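Local coordinates for protein aclacinomycin-N/aclacinomycin-A oxidase (Streptomyces galilaeus, PDB 2IPI) that oxidises the terminal sugar of aclacinomycins with molecular oxygen, using a bicovalently bound FAD, in the last two steps of aclacinomycin antibiotic biosynthesis, at residues 84-89 with 104-109; 253-258 with 333-338; 293-298 with 394-399. All blocks are in the same frame, centred on the assembly; numbering follows the deposited sequence.

Interaction 1 (84-89 with 104-109). With FAD (flavin-adenine dinucleotide), chain F.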
loop_
_atom_site.group_PDB
_atom_site.type_symbol
_atom_site.label_atom_id
_atom_site.label_comp_id
_atom_site.label_asym_id
_atom_site.label_seq_id
_atom_site.Cartn_x
_atom_site.Cartn_y
_atom_site.Cartn_z
ATOM N N VAL A 84 7.374 -4.253 -15.161
ATOM C CA VAL A 84 6.497 -3.113 -15.421
ATOM C C VAL A 84 6.640 -2.037 -14.344
ATOM O O VAL A 84 6.603 -2.352 -13.162
ATOM C CB VAL A 84 5.009 -3.479 -15.464
ATOM C CG1 VAL A 84 4.231 -2.361 -16.151
ATOM C CG2 VAL A 84 4.830 -4.827 -16.122
ATOM N N ARG A 85 6.757 -0.810 -14.837
ATOM C CA ARG A 85 6.726 0.355 -13.967
ATOM C C ARG A 85 5.475 1.170 -14.294
ATOM O O ARG A 85 5.262 1.497 -15.458
ATOM C CB ARG A 85 7.999 1.174 -14.160
ATOM C CG ARG A 85 7.893 2.627 -13.715
ATOM C CD ARG A 85 9.244 3.271 -13.443
ATOM N NE ARG A 85 9.954 2.614 -12.367
ATOM C CZ ARG A 85 11.206 2.236 -12.268
ATOM N NH1 ARG A 85 12.101 2.429 -13.224
ATOM N NH2 ARG A 85 11.596 1.643 -11.145
ATOM N N SER A 86 4.674 1.509 -13.301
ATOM C CA SER A 86 3.579 2.462 -13.470
ATOM C C SER A 86 3.933 3.737 -12.695
ATOM O O SER A 86 4.202 4.787 -13.294
ATOM C CB SER A 86 2.259 1.870 -12.987
ATOM O OG SER A 86 1.806 0.831 -13.858
ATOM N N GLY A 87 3.928 3.558 -11.378
ATOM C CA GLY A 87 4.192 4.593 -10.397
ATOM C C GLY A 87 5.593 4.675 -9.841
ATOM O O GLY A 87 5.975 5.733 -9.329
ATOM N N GLY A 88 6.372 3.589 -9.876
ATOM C CA GLY A 88 7.727 3.618 -9.355
ATOM C C GLY A 88 7.820 3.700 -7.846
ATOM O O GLY A 88 8.878 4.109 -7.335
ATOM N N HIS A 89 6.801 3.331 -7.073
ATOM C CA HIS A 89 6.959 3.452 -5.614
ATOM C C HIS A 89 7.353 2.149 -4.930
ATOM O O HIS A 89 7.441 2.125 -3.691
ATOM C CB HIS A 89 5.713 4.039 -4.937
ATOM C CG HIS A 89 5.755 5.543 -4.914
ATOM N ND1 HIS A 89 6.096 6.313 -3.811
ATOM C CD2 HIS A 89 5.497 6.421 -5.912
ATOM C CE1 HIS A 89 6.038 7.592 -4.137
ATOM N NE2 HIS A 89 5.674 7.677 -5.409
ATOM N N ILE A 104 8.730 -2.083 -19.087
ATOM C CA ILE A 104 7.598 -1.437 -19.776
ATOM C C ILE A 104 7.004 -0.401 -18.826
ATOM O O ILE A 104 6.516 -0.751 -17.754
ATOM C CB ILE A 104 6.552 -2.454 -20.238
ATOM C CG1 ILE A 104 5.864 -3.261 -19.147
ATOM C CG2 ILE A 104 7.192 -3.438 -21.233
ATOM C CD1 ILE A 104 6.584 -4.571 -18.899
ATOM N N ASP A 105 7.098 0.838 -19.250
ATOM C CA ASP A 105 6.700 2.021 -18.510
ATOM C C ASP A 105 5.356 2.558 -19.009
ATOM O O ASP A 105 5.195 2.868 -20.194
ATOM C CB ASP A 105 7.748 3.125 -18.649
ATOM C CG ASP A 105 7.530 4.214 -17.600
ATOM O OD1 ASP A 105 8.505 4.563 -16.914
ATOM O OD2 ASP A 105 6.397 4.708 -17.454
ATOM N N MET A 106 4.404 2.617 -18.093
ATOM C CA MET A 106 3.008 2.887 -18.417
ATOM C C MET A 106 2.614 4.327 -18.098
ATOM O O MET A 106 1.432 4.649 -18.158
ATOM C CB MET A 106 2.094 1.940 -17.633
ATOM C CG MET A 106 2.711 0.551 -17.438
ATOM S SD MET A 106 2.003 -0.623 -18.609
ATOM C CE MET A 106 3.444 -1.070 -19.560
ATOM N N SER A 107 3.591 5.129 -17.744
ATOM C CA SER A 107 3.360 6.469 -17.198
ATOM C C SER A 107 2.692 7.413 -18.185
ATOM O O SER A 107 2.165 8.453 -17.771
ATOM C CB SER A 107 4.699 7.052 -16.744
ATOM O OG SER A 107 5.538 7.277 -17.870
ATOM N N GLN A 108 2.696 7.066 -19.469
ATOM C CA GLN A 108 1.998 7.865 -20.475
ATOM C C GLN A 108 0.516 7.487 -20.553
ATOM O O GLN A 108 -0.282 8.140 -21.242
ATOM C CB GLN A 108 2.652 7.717 -21.849
ATOM C CG GLN A 108 4.043 8.275 -22.042
ATOM C CD GLN A 108 4.152 9.768 -21.868
ATOM O OE1 GLN A 108 3.594 10.308 -20.910
ATOM N NE2 GLN A 108 4.841 10.482 -22.757
ATOM N N MET A 109 0.085 6.457 -19.844
ATOM C CA MET A 109 -1.282 5.961 -19.894
ATOM C C MET A 109 -2.059 6.237 -18.616
ATOM O O MET A 109 -2.041 5.353 -17.759
ATOM C CB MET A 109 -1.279 4.439 -20.134
ATOM C CG MET A 109 -0.613 4.014 -21.427
ATOM S SD MET A 109 -0.636 2.199 -21.640
ATOM C CE MET A 109 -2.414 1.968 -21.818
HETATM P PA FAD F . 5.695 0.430 -9.215
HETATM O O1A FAD F . 7.039 0.313 -8.805
HETATM O O2A FAD F . 5.596 0.884 -10.601
HETATM O O5B FAD F . 4.923 -0.927 -9.024
HETATM C C5B FAD F . 4.971 -1.650 -7.861
HETATM C C4B FAD F . 4.705 -3.126 -8.144
HETATM O O4B FAD F . 3.602 -3.236 -9.000
HETATM C C3B FAD F . 5.868 -3.765 -8.925
HETATM O O3B FAD F . 5.931 -5.124 -8.685
HETATM C C2B FAD F . 5.469 -3.548 -10.374
HETATM O O2B FAD F . 6.053 -4.429 -11.296
HETATM C C1B FAD F . 3.969 -3.702 -10.250
HETATM N N9A FAD F . 3.215 -3.077 -11.355
HETATM C C8A FAD F . 3.311 -1.812 -11.782
HETATM N N7A FAD F . 2.467 -1.597 -12.780
HETATM C C5A FAD F . 1.839 -2.749 -13.015
HETATM C C6A FAD F . 0.860 -3.121 -13.927
HETATM N N6A FAD F . 0.371 -2.227 -14.697
HETATM N N1A FAD F . 0.395 -4.359 -13.918
HETATM C C2A FAD F . 0.861 -5.206 -13.030
HETATM N N3A FAD F . 1.779 -4.886 -12.138
HETATM C C4A FAD F . 2.280 -3.687 -12.130
HETATM N N1 FAD F . 0.211 1.880 -0.026
HETATM C C2 FAD F . -1.007 1.812 0.608
HETATM O O2 FAD F . -1.665 0.864 0.626
HETATM N N3 FAD F . -1.459 2.933 1.248
HETATM C C4 FAD F . -0.736 4.113 1.270
HETATM O O4 FAD F . -1.224 5.089 1.765
HETATM C C4X FAD F . 0.491 4.173 0.606
HETATM N N5 FAD F . 1.261 5.299 0.615
HETATM C C5X FAD F . 2.420 5.379 -0.085
HETATM C C6 FAD F . 3.142 6.574 -0.136
HETATM C C7 FAD F . 4.333 6.615 -0.799
HETATM C C7M FAD F . 4.993 7.951 -0.908
HETATM C C8 FAD F . 4.795 5.504 -1.512
HETATM C C8M FAD F . 5.939 5.667 -2.488
HETATM C C9 FAD F . 4.045 4.351 -1.453
HETATM C C9A FAD F . 2.884 4.241 -0.731
HETATM N N10 FAD F . 2.167 3.061 -0.675
HETATM C C10 FAD F . 0.956 3.037 -0.051
HETATM C "C1'" FAD F . 2.838 1.735 -0.834
HETATM C "C2'" FAD F . 2.894 1.181 -2.259
HETATM O "O2'" FAD F . 4.113 1.213 -2.925
HETATM C "C3'" FAD F . 1.833 1.733 -3.182
HETATM O "O3'" FAD F . 0.550 1.551 -2.668
HETATM C "C4'" FAD F . 2.153 1.078 -4.560
HETATM O "O4'" FAD F . 2.868 -0.090 -4.507
HETATM C "C5'" FAD F . 2.843 1.891 -5.630
HETATM O "O5'" FAD F . 2.810 1.220 -6.845
HETATM P P FAD F . 3.515 1.929 -8.045
HETATM O O1P FAD F . 2.791 1.727 -9.248
HETATM O O2P FAD F . 3.673 3.277 -7.708
HETATM O O3P FAD F . 4.991 1.368 -8.145
#
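The FAD-binding domain of the PCMH type grips its cofactor through a pyrophosphate-binding loop, residues 86-89, that leaves a parallel strand pair. In that pair Val-84 faces Ile-104 and Arg-85 faces Asp-105. Arg-85 N donates to Ile-104 O at 2.9 Å, and Met-106 N to Arg-85 O at 3.0 Å. On the face of Val-84 and Ile-104, Val-84 CG2 and Ile-104 CD1 approach to 3.3 Å, tighter than usual van der Waals contact. Val-84 CG1 is turned anti to the backbone N (chi1 -163°), which brings it against Met-106 CG at 3.5 Å. Ser-107 N donates to Asp-105 OD2, an Asx turn at the end of the strand, and Ser-107 OG donates to the same oxygen; OD1 pairs with Arg-46.

Past the strand the loop turns to FAD. Ser-86 OG donates to adenine N7A at 2.7 Å, while the backbone N atoms of Ser-86 and Gly-88 both donate to phosphate oxygen O2A. Gly-87 N donates to FAD O1P at 3.0 Å. His-89 ND1 is bonded covalently to the flavin methyl C8M, one of the two cross-links, the other being made by Cys-149.

Strand 82-85 is an outermost strand of its four-stranded mixed sheet, beside 102-105, and Ile-221 of strand 221-227 packs on Val-84, Ile-104 and Met-106.

Interaction 2 (253-258 with 333-338)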
loop_
_atom_site.group_PDB
_atom_site.type_symbol
_atom_site.label_atom_id
_atom_site.label_comp_id
_atom_site.label_asym_id
_atom_site.label_seq_id
_atom_site.Cartn_x
_atom_site.Cartn_y
_atom_site.Cartn_z
ATOM N N VAL A 253 -1.533 16.275 16.938
ATOM C CA VAL A 253 -1.171 16.183 18.338
ATOM C C VAL A 253 0.300 15.790 18.454
ATOM O O VAL A 253 0.708 14.755 17.916
ATOM C CB VAL A 253 -2.046 15.129 19.043
ATOM C CG1 VAL A 253 -1.874 15.156 20.556
ATOM C CG2 VAL A 253 -3.514 15.330 18.683
ATOM N N THR A 254 1.124 16.582 19.133
ATOM C CA THR A 254 2.549 16.284 19.223
ATOM C C THR A 254 3.056 16.275 20.661
ATOM O O THR A 254 2.675 17.128 21.474
ATOM C CB THR A 254 3.384 17.310 18.432
ATOM O OG1 THR A 254 3.692 16.794 17.132
ATOM C CG2 THR A 254 4.708 17.545 19.145
ATOM N N TRP A 255 3.914 15.310 20.974
ATOM C CA TRP A 255 4.491 15.150 22.300
ATOM C C TRP A 255 6.015 15.217 22.223
ATOM O O TRP A 255 6.619 14.387 21.529
ATOM C CB TRP A 255 4.073 13.835 22.923
ATOM C CG TRP A 255 2.652 13.616 23.318
ATOM C CD1 TRP A 255 2.073 13.901 24.517
ATOM C CD2 TRP A 255 1.610 13.047 22.510
ATOM N NE1 TRP A 255 0.741 13.557 24.515
ATOM C CE2 TRP A 255 0.434 13.027 23.281
ATOM C CE3 TRP A 255 1.557 12.555 21.201
ATOM C CZ2 TRP A 255 -0.775 12.543 22.804
ATOM C CZ3 TRP A 255 0.347 12.074 20.735
ATOM C CH2 TRP A 255 -0.812 12.062 21.516
ATOM N N ASP A 256 6.633 16.185 22.901
ATOM C CA ASP A 256 8.078 16.387 22.757
ATOM C C ASP A 256 8.861 15.241 23.396
ATOM O O ASP A 256 8.412 14.684 24.392
ATOM C CB ASP A 256 8.539 17.728 23.340
ATOM C CG ASP A 256 8.021 18.955 22.614
ATOM O OD1 ASP A 256 6.789 19.171 22.698
ATOM O OD2 ASP A 256 8.778 19.711 21.972
ATOM N N TRP A 257 10.002 14.850 22.841
ATOM C CA TRP A 257 10.744 13.704 23.358
ATOM C C TRP A 257 11.328 14.000 24.733
ATOM O O TRP A 257 11.485 13.108 25.562
ATOM C CB TRP A 257 11.874 13.260 22.394
ATOM C CG TRP A 257 11.419 12.077 21.577
ATOM C CD1 TRP A 257 10.958 12.091 20.296
ATOM C CD2 TRP A 257 11.383 10.709 22.001
ATOM N NE1 TRP A 257 10.637 10.822 19.890
ATOM C CE2 TRP A 257 10.888 9.949 20.921
ATOM C CE3 TRP A 257 11.719 10.041 23.184
ATOM C CZ2 TRP A 257 10.713 8.567 20.985
ATOM C CZ3 TRP A 257 11.550 8.674 23.245
ATOM C CH2 TRP A 257 11.058 7.939 22.156
ATOM N N SER A 258 11.678 15.260 24.983
ATOM C CA SER A 258 12.356 15.554 26.248
ATOM C C SER A 258 11.421 15.356 27.423
ATOM O O SER A 258 11.841 15.032 28.537
ATOM C CB SER A 258 12.923 16.975 26.224
ATOM O OG SER A 258 11.884 17.935 26.173
ATOM N N VAL A 333 2.348 13.707 30.371
ATOM C CA VAL A 333 2.640 14.934 29.624
ATOM C C VAL A 333 1.459 15.380 28.775
ATOM O O VAL A 333 0.686 14.574 28.257
ATOM C CB VAL A 333 3.896 14.794 28.746
ATOM C CG1 VAL A 333 4.618 13.491 29.049
ATOM C CG2 VAL A 333 3.523 14.903 27.277
ATOM N N GLU A 334 1.322 16.703 28.633
ATOM C CA GLU A 334 0.204 17.233 27.864
ATOM C C GLU A 334 0.630 17.730 26.482
ATOM O O GLU A 334 1.553 18.528 26.351
ATOM C CB GLU A 334 -0.497 18.357 28.630
ATOM C CG GLU A 334 -1.292 19.278 27.722
ATOM C CD GLU A 334 -2.793 19.038 27.733
ATOM O OE1 GLU A 334 -3.541 20.029 27.598
ATOM O OE2 GLU A 334 -3.192 17.862 27.888
ATOM N N PRO A 335 -0.043 17.207 25.460
ATOM C CA PRO A 335 0.374 17.449 24.085
ATOM C C PRO A 335 -0.045 18.817 23.556
ATOM O O PRO A 335 -0.901 19.465 24.154
ATOM C CB PRO A 335 -0.396 16.367 23.306
ATOM C CG PRO A 335 -1.638 16.176 24.112
ATOM C CD PRO A 335 -1.228 16.341 25.553
ATOM N N ALA A 336 0.563 19.180 22.428
ATOM C CA ALA A 336 0.101 20.287 21.608
ATOM C C ALA A 336 -0.957 19.784 20.623
ATOM O O ALA A 336 -0.994 18.614 20.233
ATOM C CB ALA A 336 1.247 20.964 20.881
ATOM N N VAL A 337 -1.839 20.699 20.234
ATOM C CA VAL A 337 -2.905 20.342 19.305
ATOM C C VAL A 337 -3.055 21.405 18.230
ATOM O O VAL A 337 -3.311 22.565 18.546
ATOM C CB VAL A 337 -4.272 20.166 19.995
ATOM C CG1 VAL A 337 -5.245 19.525 19.006
ATOM C CG2 VAL A 337 -4.153 19.351 21.268
ATOM N N GLN A 338 -2.896 21.024 16.971
ATOM C CA GLN A 338 -3.179 21.929 15.864
ATOM C C GLN A 338 -4.400 21.420 15.106
ATOM O O GLN A 338 -4.471 20.259 14.725
ATOM C CB GLN A 338 -1.948 22.098 14.967
ATOM C CG GLN A 338 -0.872 22.882 15.712
ATOM C CD GLN A 338 0.542 22.366 15.538
ATOM O OE1 GLN A 338 1.342 22.913 14.774
ATOM N NE2 GLN A 338 0.893 21.300 16.242
#
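Trp-255 lays one face of its indole over Pro-335, and its side chain can be followed along the contact between 253-258 and 333-338. From CB, the first torsion puts CG anti to the carbonyl carbon (chi1 -68°), and the ring then swings toward the other segment. CG itself stays at the margin of the contact, with Pro-335 CB 4.1 Å away. CD1 meets the CG2 methyl of Val-333 at 3.3 Å, and that methyl lies at the ring edge, near its plane. The next atom, NE1, is 3.3 Å from Pro-335 CB; this nitrogen is buried and has no hydrogen-bond partner in the model. CE2 and CZ2 continue across the same proline carbon. The evidence for a CH-pi contact is that Pro-335 CB stands 3.5 Å from the centroid of the five-membered ring and only 23° off its normal. Farther out, the six-membered ring meets Phe-293 at a plane angle of about 40°.

Val-253 joins this cluster from the same ring face. Its CG1 and Pro-335 CB lie side by side over the indole, 3.3 Å apart, closer than usual van der Waals contact.

Behind the side chains, Thr-254 and Ala-336 form an antiparallel hydrogen-bonded pair: Thr-254 N donates to Ala-336 O and Ala-336 N to Thr-254 O, each at 3.1 Å. Val-253 and Val-337 form the adjoining non-hydrogen-bonded pair. Helix 316-327 closes over Val-253 and Trp-255 through Val-324 and Val-327.

The arrangement is that of an edge strand, 336-342, being added to the seven-stranded antiparallel sheet of the substrate-binding domain, with a hydrophobic cluster between sheet and helix.

Interaction 3 (293-298 with 394-399). With AKY (methyl (2S,4R)-2-ethyl-2,5,7-trihydroxy-6,11-dioxo-4-{[2,3,6-trideoxy-4-O-{2,6-dideoxy-4-O-[(2S,6S)-6-methyl-5-oxotetrahydro-2h -pyran-2-yl]-alpha-D-lyxo-hexopyranosyl}-3-(dimethylamino)-D-ribo-hexopyranosyl]oxy}-1,2,3,4,6,11-hexahydrotetracene-1-c arboxylate), chain E.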
loop_
_atom_site.group_PDB
_atom_site.type_symbol
_atom_site.label_atom_id
_atom_site.label_comp_id
_atom_site.label_asym_id
_atom_site.label_seq_id
_atom_site.Cartn_x
_atom_site.Cartn_y
_atom_site.Cartn_z
ATOM N N PHE A 293 0.018 7.347 13.572
ATOM C CA PHE A 293 0.823 7.777 14.737
ATOM C C PHE A 293 2.279 7.625 14.328
ATOM O O PHE A 293 2.758 6.509 14.192
ATOM C CB PHE A 293 0.468 7.010 15.997
ATOM C CG PHE A 293 0.748 7.748 17.312
ATOM C CD1 PHE A 293 0.202 7.285 18.492
ATOM C CD2 PHE A 293 1.533 8.885 17.331
ATOM C CE1 PHE A 293 0.430 7.956 19.691
ATOM C CE2 PHE A 293 1.786 9.560 18.509
ATOM C CZ PHE A 293 1.235 9.078 19.683
ATOM N N TYR A 294 2.959 8.750 14.102
ATOM C CA TYR A 294 4.345 8.675 13.672
ATOM C C TYR A 294 5.250 8.642 14.915
ATOM O O TYR A 294 5.464 9.687 15.517
ATOM C CB TYR A 294 4.768 9.833 12.773
ATOM C CG TYR A 294 3.979 9.982 11.497
ATOM C CD1 TYR A 294 3.060 11.019 11.355
ATOM C CD2 TYR A 294 4.150 9.090 10.444
ATOM C CE1 TYR A 294 2.332 11.163 10.187
ATOM C CE2 TYR A 294 3.424 9.226 9.272
ATOM C CZ TYR A 294 2.521 10.266 9.159
ATOM O OH TYR A 294 1.807 10.400 7.997
ATOM N N LEU A 295 5.709 7.430 15.200
ATOM C CA LEU A 295 6.621 7.235 16.322
ATOM C C LEU A 295 8.069 7.432 15.873
ATOM O O LEU A 295 8.781 6.460 15.636
ATOM C CB LEU A 295 6.401 5.859 16.958
ATOM C CG LEU A 295 4.927 5.591 17.308
ATOM C CD1 LEU A 295 4.733 4.197 17.867
ATOM C CD2 LEU A 295 4.447 6.652 18.294
ATOM N N ASN A 296 8.448 8.693 15.763
ATOM C CA ASN A 296 9.770 9.135 15.387
ATOM C C ASN A 296 10.828 8.836 16.449
ATOM O O ASN A 296 10.499 8.706 17.628
ATOM C CB ASN A 296 9.767 10.651 15.142
ATOM C CG ASN A 296 8.848 11.083 14.022
ATOM O OD1 ASN A 296 8.986 10.669 12.873
ATOM N ND2 ASN A 296 7.900 11.948 14.345
ATOM N N SER A 297 12.083 8.760 16.017
ATOM C CA SER A 297 13.211 8.593 16.924
ATOM C C SER A 297 13.524 9.876 17.699
ATOM O O SER A 297 12.954 10.914 17.365
ATOM C CB SER A 297 14.453 8.151 16.144
ATOM O OG SER A 297 14.374 6.756 15.855
ATOM N N ARG A 298 14.399 9.781 18.688
ATOM C CA ARG A 298 14.960 10.854 19.479
ATOM C C ARG A 298 16.137 11.520 18.753
ATOM O O ARG A 298 17.284 11.552 19.188
ATOM C CB ARG A 298 15.515 10.458 20.851
ATOM C CG ARG A 298 15.560 11.581 21.882
ATOM C CD ARG A 298 15.708 10.957 23.266
ATOM N NE ARG A 298 15.427 11.864 24.366
ATOM C CZ ARG A 298 14.785 11.546 25.474
ATOM N NH1 ARG A 298 14.328 10.312 25.669
ATOM N NH2 ARG A 298 14.598 12.479 26.404
ATOM N N VAL A 394 8.424 4.314 13.634
ATOM C CA VAL A 394 7.304 3.398 13.628
ATOM C C VAL A 394 5.989 4.132 13.438
ATOM O O VAL A 394 5.606 4.975 14.241
ATOM C CB VAL A 394 7.222 2.619 14.962
ATOM C CG1 VAL A 394 5.960 1.764 14.979
ATOM C CG2 VAL A 394 8.522 1.849 15.169
ATOM N N SER A 395 5.278 3.781 12.375
ATOM C CA SER A 395 3.965 4.379 12.149
ATOM C C SER A 395 2.864 3.388 12.496
ATOM O O SER A 395 2.885 2.223 12.083
ATOM C CB SER A 395 3.848 4.820 10.695
ATOM O OG SER A 395 4.801 5.806 10.372
ATOM N N LEU A 396 1.877 3.824 13.253
ATOM C CA LEU A 396 0.724 3.002 13.565
ATOM C C LEU A 396 -0.503 3.619 12.890
ATOM O O LEU A 396 -0.759 4.805 13.098
ATOM C CB LEU A 396 0.468 2.857 15.065
ATOM C CG LEU A 396 1.698 2.634 15.945
ATOM C CD1 LEU A 396 1.342 2.837 17.419
ATOM C CD2 LEU A 396 2.264 1.245 15.712
ATOM N N TYR A 397 -1.213 2.820 12.101
ATOM C CA TYR A 397 -2.410 3.258 11.396
ATOM C C TYR A 397 -3.690 2.692 11.989
ATOM O O TYR A 397 -3.812 1.483 12.189
ATOM C CB TYR A 397 -2.347 2.850 9.906
ATOM C CG TYR A 397 -1.114 3.410 9.248
ATOM C CD1 TYR A 397 0.142 2.813 9.422
ATOM C CD2 TYR A 397 -1.201 4.543 8.462
ATOM C CE1 TYR A 397 1.265 3.344 8.815
ATOM C CE2 TYR A 397 -0.081 5.076 7.854
ATOM C CZ TYR A 397 1.150 4.477 8.034
ATOM O OH TYR A 397 2.256 5.018 7.415
ATOM N N SER A 398 -4.641 3.580 12.261
ATOM C CA SER A 398 -5.982 3.102 12.585
ATOM C C SER A 398 -6.457 2.305 11.356
ATOM O O SER A 398 -6.166 2.743 10.233
ATOM C CB SER A 398 -6.930 4.230 12.951
ATOM O OG SER A 398 -7.146 5.113 11.860
ATOM N N TYR A 399 -7.111 1.185 11.574
ATOM C CA TYR A 399 -7.489 0.257 10.504
ATOM C C TYR A 399 -8.774 -0.470 10.869
ATOM O O TYR A 399 -9.514 -0.089 11.783
ATOM C CB TYR A 399 -6.381 -0.759 10.236
ATOM C CG TYR A 399 -6.335 -1.342 8.841
ATOM C CD1 TYR A 399 -6.358 -2.725 8.666
ATOM C CD2 TYR A 399 -6.263 -0.565 7.692
ATOM C CE1 TYR A 399 -6.318 -3.311 7.407
ATOM C CE2 TYR A 399 -6.216 -1.135 6.430
ATOM C CZ TYR A 399 -6.243 -2.506 6.290
ATOM O OH TYR A 399 -6.198 -3.066 5.031
HETATM O O15 AKY E . 0.850 2.880 4.225
HETATM C C42 AKY E . 1.656 3.800 3.996
HETATM C C40 AKY E . 1.227 5.230 4.406
HETATM C C38 AKY E . 2.256 6.270 4.224
HETATM C C39 AKY E . 3.181 3.576 3.632
HETATM C C41 AKY E . 4.122 2.691 3.994
HETATM O O14 AKY E . 3.829 4.703 3.086
HETATM C C37 AKY E . 3.648 5.862 3.888
HETATM O O13 AKY E . 4.337 6.983 3.395
HETATM C C35 AKY E . 5.666 7.109 3.807
HETATM C C34 AKY E . 5.863 8.218 4.846
HETATM C C36 AKY E . 4.714 8.405 5.675
HETATM O O11 AKY E . 6.308 9.560 4.266
HETATM C C33 AKY E . 6.618 7.216 2.629
HETATM O O12 AKY E . 6.537 6.125 1.575
HETATM C C32 AKY E . 6.769 8.515 2.137
HETATM C C31 AKY E . 7.285 9.386 3.114
HETATM O O7 AKY E . 11.902 12.575 6.384
HETATM C C7 AKY E . 12.685 13.498 5.626
HETATM C C8 AKY E . 11.885 14.710 5.342
HETATM C C9 AKY E . 11.894 15.635 6.532
HETATM O O9 AKY E . 11.557 14.861 7.631
HETATM C C13 AKY E . 10.968 16.766 6.263
HETATM C C14 AKY E . 9.597 16.105 6.098
HETATM C C20 AKY E . 13.883 13.808 6.465
HETATM C C19 AKY E . 14.146 15.056 7.035
HETATM C C10 AKY E . 13.255 16.208 6.637
HETATM C C11 AKY E . 15.318 15.275 7.758
HETATM C C18 AKY E . 16.256 14.254 7.911
HETATM C C17 AKY E . 16.012 12.998 7.341
HETATM C C6 AKY E . 14.829 12.798 6.640
HETATM O O6 AKY E . 14.566 11.601 6.074
HETATM C C12 AKY E . 17.463 14.513 8.599
HETATM O O3 AKY E . 17.696 15.622 9.126
HETATM C C15 AKY E . 18.438 13.488 8.686
HETATM C C1 AKY E . 19.657 13.763 9.303
HETATM C C2 AKY E . 20.674 12.809 9.373
HETATM C C3 AKY E . 20.434 11.554 8.815
HETATM C C16 AKY E . 18.199 12.222 8.108
HETATM C C5 AKY E . 16.983 11.973 7.434
HETATM O O5 AKY E . 16.701 10.908 6.850
HETATM C C4 AKY E . 19.221 11.264 8.196
HETATM O O4 AKY E . 19.065 10.026 7.662
HETATM O O18 AKY E . 8.581 9.052 3.636
HETATM C C45 AKY E . 11.542 11.426 5.606
HETATM C C43 AKY E . 13.755 16.704 5.283
HETATM O O16 AKY E . 14.239 15.930 4.449
HETATM O O17 AKY E . 13.704 18.030 4.966
HETATM C C44 AKY E . 15.046 18.468 4.714
HETATM O O19 AKY E . 10.941 11.749 4.376
HETATM C C47 AKY E . 9.937 9.473 5.601
HETATM N N11 AKY E . 10.454 8.096 5.510
HETATM C C52 AKY E . 9.903 7.083 6.344
HETATM C C51 AKY E . 10.914 7.635 4.244
HETATM C C46 AKY E . 10.616 10.547 6.441
HETATM C C48 AKY E . 9.164 10.097 4.438
HETATM C C49 AKY E . 10.100 10.912 3.562
HETATM C C50 AKY E . 10.607 10.349 2.229
#
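Leu-295 N donates to Val-394 O at 2.6 Å, with an N-H...O angle of 149°. Val-394 N returns a bond to Leu-295 O at 3.0 Å. Phe-293 and Leu-396 form the other hydrogen-bonded pair, with Phe-293 N at 2.7 Å from Leu-396 O. Between the two pairs, Tyr-294 and Ser-395 form a non-hydrogen-bonded pair, where Ser-395 CA sends a CA-H...O contact to Phe-293 O.

The two faces of this antiparallel ribbon differ in character. On that of Phe-293, Leu-295, Val-394 and Leu-396, the CD1 methyls of Leu-295 and Leu-396 meet at 3.7 Å. Leu-295 CD2 lies above the rim of the Phe-293 ring, and helix 262-278 packs over this side through Ile-268, Ile-269 and His-272.

The opposite face looks into the substrate pocket. Ser-395 OG is 3.3 Å from Tyr-294 CD2, approaching the ring obliquely, and is hydrogen-bonded to Glu-393. Tyr-294 CG lies anti to its carbonyl carbon (chi1 -59°), which directs the ring to the ligand, CE2 standing 3.9 Å from C36 of AKY. Tyr-397 OH comes to 3.2 Å from C40 in the ligand's terminal sugar; this tyrosine is a proton acceptor of the active site. Tyr-469 and Thr-427 hydrogen-bond the same ligand.

Here a central antiparallel sheet has helices against its apolar face, while the other face supplies catalytic and substrate-contacting side chains, as in the substrate domain of this FAD-linked oxidase family.

In the fold
Interaction 1 belongs to the FAD-binding part of the chain and closes before the others open; its centre is about 40 Å from that of interaction 2 and about 30 Å from that of interaction 3, on the opposite side of the chain's centre. Interactions 2 and 3 share the seven-stranded antiparallel sheet, with centres about 14 Å apart. Strand 302-310 separates strands 248-256 and 290-296, yet the two contacts also touch through Trp-257 NE1 and Asn-296 O, a probable, weak hydrogen bond. Their segments alternate along the chain, so this sheet is woven from distant pieces. Interaction 1 holds FAD, and interaction 3 lines the pocket of the bound aclacinomycin ligand, consistent with an active site between the two parts of the fold.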